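Putative immunoglobulin A1 protease (Bacteroides ovatus, PDB 3N6Z) is of uncertain function but, as a putative immunoglobulin A1 protease, may act as a hydrolase that cleaves host antibody. Local coordinates at residues A[148-153]-A[166-171]. Residues are numbered along the deposited sequence; the frame is centred on the assembly and turned at random. Where two conformers were deposited one is given.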
ATOM      1  N   GLY A 148       1.459  -6.329   1.187  1.00  7.43           N
ATOM      2  CA  GLY A 148       1.477  -5.039   1.837  1.00  7.91           C
ATOM      3  C   GLY A 148       0.421  -4.991   2.917  1.00  6.47           C
ATOM      4  O   GLY A 148      -0.379  -5.902   3.043  1.00  8.59           O
ATOM      5  N   ILE A 149       0.424  -3.929   3.735  1.00  6.57           N
ATOM      6  CA  ILE A 149      -0.535  -3.863   4.849  1.00  6.76           C
ATOM      7  C   ILE A 149      -1.961  -3.799   4.352  1.00  6.61           C
ATOM      8  O   ILE A 149      -2.815  -4.529   4.830  1.00  7.75           O
ATOM      9  CB  ILE A 149      -0.216  -2.682   5.816  1.00  7.07           C
ATOM     10  CG1 ILE A 149       0.977  -3.075   6.691  1.00  9.62           C
ATOM     11  CG2 ILE A 149      -1.423  -2.302   6.696  1.00  8.93           C
ATOM     12  CD1 ILE A 149       1.741  -1.899   7.326  1.00  9.86           C
ATOM     13  N   ILE A 150      -2.245  -2.903   3.409  1.00  6.58           N
ATOM     14  CA  ILE A 150      -3.618  -2.736   2.957  1.00  7.06           C
ATOM     15  C   ILE A 150      -4.054  -3.873   2.026  1.00  7.23           C
ATOM     16  O   ILE A 150      -5.162  -4.405   2.168  1.00  7.31           O
ATOM     17  CB  ILE A 150      -3.846  -1.341   2.314  1.00  7.17           C
ATOM     18  CG1 ILE A 150      -3.442  -0.236   3.323  1.00  8.77           C
ATOM     19  CG2 ILE A 150      -5.316  -1.186   1.863  1.00  9.17           C
ATOM     20  CD1 ILE A 150      -3.852   1.211   2.983  1.00  8.04           C
ATOM     21  N   THR A 151      -3.172  -4.305   1.131  1.00  6.64           N
ATOM     22  CA  THR A 151      -3.521  -5.389   0.220  1.00  7.27           C
ATOM     23  C   THR A 151      -2.296  -6.086  -0.309  1.00  6.70           C
ATOM     24  O   THR A 151      -1.194  -5.512  -0.329  1.00  7.24           O
ATOM     25  CB  THR A 151      -4.425  -4.868  -0.923  1.00  6.66           C
ATOM     26  OG1 THR A 151      -5.075  -5.952  -1.579  1.00  7.29           O
ATOM     27  CG2 THR A 151      -3.607  -4.022  -1.918  1.00  7.81           C
ATOM     28  N   GLY A 152      -2.497  -7.307  -0.770  1.00  6.83           N
ATOM     29  CA  GLY A 152      -1.464  -8.048  -1.508  1.00  7.52           C
ATOM     30  C   GLY A 152      -1.382  -7.510  -2.916  1.00  7.45           C
ATOM     31  O   GLY A 152      -0.380  -6.885  -3.250  1.00  9.85           O
ATOM     32  N   TYR A 153      -2.427  -7.713  -3.712  1.00  7.72           N
ATOM     33  CA  TYR A 153      -2.587  -7.082  -5.019  1.00  7.13           C
ATOM     34  C   TYR A 153      -3.542  -5.921  -4.917  1.00  6.62           C
ATOM     35  O   TYR A 153      -4.619  -6.035  -4.314  1.00  7.91           O
ATOM     36  CB  TYR A 153      -3.143  -8.067  -6.063  1.00  7.53           C
ATOM     37  CG  TYR A 153      -2.096  -8.834  -6.785  1.00  9.59           C
ATOM     38  CD1 TYR A 153      -1.364  -9.819  -6.159  1.00 12.47           C
ATOM     39  CD2 TYR A 153      -1.789  -8.501  -8.098  1.00 11.51           C
ATOM     40  CE1 TYR A 153      -0.345 -10.503  -6.861  1.00 14.56           C
ATOM     41  CE2 TYR A 153      -0.819  -9.156  -8.795  1.00 13.67           C
ATOM     42  CZ  TYR A 153      -0.091 -10.135  -8.198  1.00 13.71           C
ATOM     43  OH  TYR A 153       0.909 -10.738  -8.944  1.00 18.62           O
ATOM     44  N   GLY A 166      -8.005  -1.556  -9.130  1.00  7.96           N
ATOM     45  CA  GLY A 166      -8.097  -1.125  -7.734  1.00  7.26           C
ATOM     46  C   GLY A 166      -7.350   0.146  -7.448  1.00  7.72           C
ATOM     47  O   GLY A 166      -6.313   0.394  -8.046  1.00  7.50           O
ATOM     48  N   ARG A 167      -7.888   0.960  -6.527  1.00  7.42           N
ATOM     49  CA  ARG A 167      -7.302   2.240  -6.171  1.00  7.27           C
ATOM     50  C   ARG A 167      -7.272   2.396  -4.651  1.00  7.89           C
ATOM     51  O   ARG A 167      -8.246   2.036  -3.960  1.00  7.75           O
ATOM     52  CB  ARG A 167      -8.104   3.371  -6.764  1.00  8.40           C
ATOM     53  CG  ARG A 167      -8.077   3.377  -8.294  1.00  8.39           C
ATOM     54  CD  ARG A 167      -9.270   4.068  -8.914  1.00  8.42           C
ATOM     55  NE  ARG A 167     -10.502   3.313  -8.658  1.00  7.77           N
ATOM     56  CZ  ARG A 167     -10.860   2.190  -9.291  1.00  7.87           C
ATOM     57  NH1 ARG A 167     -10.150   1.719 -10.296  1.00 10.56           N
ATOM     58  NH2 ARG A 167     -11.943   1.529  -8.891  1.00  8.96           N
ATOM     59  N   ILE A 168      -6.173   2.957  -4.159  1.00  8.17           N
ATOM     60  CA  ILE A 168      -6.007   3.316  -2.753  1.00  6.81           C
ATOM     61  C   ILE A 168      -5.667   4.793  -2.732  1.00  7.76           C
ATOM     62  O   ILE A 168      -4.654   5.223  -3.306  1.00  8.47           O
ATOM     63  CB  ILE A 168      -4.919   2.479  -2.041  1.00  6.89           C
ATOM     64  CG1 ILE A 168      -5.357   1.004  -1.999  1.00  7.47           C
ATOM     65  CG2 ILE A 168      -4.650   3.036  -0.631  1.00  8.54           C
ATOM     66  CD1 ILE A 168      -4.287   0.037  -1.452  1.00  9.39           C
ATOM     67  N   VAL A 169      -6.495   5.592  -2.047  1.00  7.20           N
ATOM     68  CA  VAL A 169      -6.406   7.045  -2.089  0.60  8.45           C
ATOM     69  C   VAL A 169      -6.578   7.620  -0.657  1.00  7.32           C
ATOM     70  O   VAL A 169      -7.504   7.222   0.072  1.00  8.22           O
ATOM     71  CB  VAL A 169      -7.471   7.606  -3.073  0.60  8.67           C
ATOM     72  CG1 VAL A 169      -7.389   9.104  -3.167  0.60  8.41           C
ATOM     73  CG2 VAL A 169      -7.293   6.973  -4.468  0.60 12.64           C
ATOM     74  N   ASN A 170      -5.751   8.591  -0.293  1.00  7.83           N
ATOM     75  CA  ASN A 170      -5.881   9.260   1.010  1.00  8.49           C
ATOM     76  C   ASN A 170      -5.795   8.253   2.161  1.00  7.61           C
ATOM     77  O   ASN A 170      -6.620   8.273   3.083  1.00  8.34           O
ATOM     78  CB  ASN A 170      -7.174  10.085   1.151  1.00  7.79           C
ATOM     79  CG  ASN A 170      -7.474  10.964  -0.024  1.00 10.69           C
ATOM     80  OD1 ASN A 170      -6.599  11.464  -0.731  1.00 10.85           O
ATOM     81  ND2 ASN A 170      -8.776  11.160  -0.248  1.00 13.38           N
ATOM     82  N   CYS A 171      -4.812   7.358   2.090  1.00  7.61           N
ATOM     83  CA  CYS A 171      -4.612   6.351   3.116  1.00  8.12           C
ATOM     84  C   CYS A 171      -3.177   6.371   3.635  1.00  7.67           C
ATOM     85  O   CYS A 171      -2.275   6.881   2.976  1.00  8.02           O
ATOM     86  CB  CYS A 171      -4.946   4.941   2.603  1.00  8.41           C
ATOM     87  SG  CYS A 171      -6.663   4.687   2.170  1.00  8.30           S
TER
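I150 and I168 adopt matching torsions, each with CG1 anti to the carbonyl carbon (chi1 -56° and -65°), which leaves CG2 anti to the backbone N, and with the longer branch extended to CD1; the two side chains lie alongside one another, running opposite ways. CD1 of I168 therefore reaches CB and CG2 of I150, coming within 3.7 Å of CG2. In return, CD1 of I150 passes CG2 of I168 at 4.1 Å and ends against CB of C171, 3.9 Å away. T151 adds its methyl, with CG2 lying 4.1 Å from CD1 of I168, while its hydroxyl turns back to its own chain: OG1 donates to O of Y153 over 2.8 Å, approaching from above the carbonyl plane. A serine here lacks the methyl, which would probably open a gap beside CD1 of I168. The parallel stacking of strands is consistent with a beta-helix-like solenoid, whose interior this contact helps fill: the corner before strand 153-154 and strand 166-169 point aliphatic side chains at each other, with L126 of strand 125-131 touching both T151 and I168. Across the two segments the joining is wholly apolar and all four touching residues are buried, so cohesion here probably comes from packing and the burial of apolar surface instead of directional bonds.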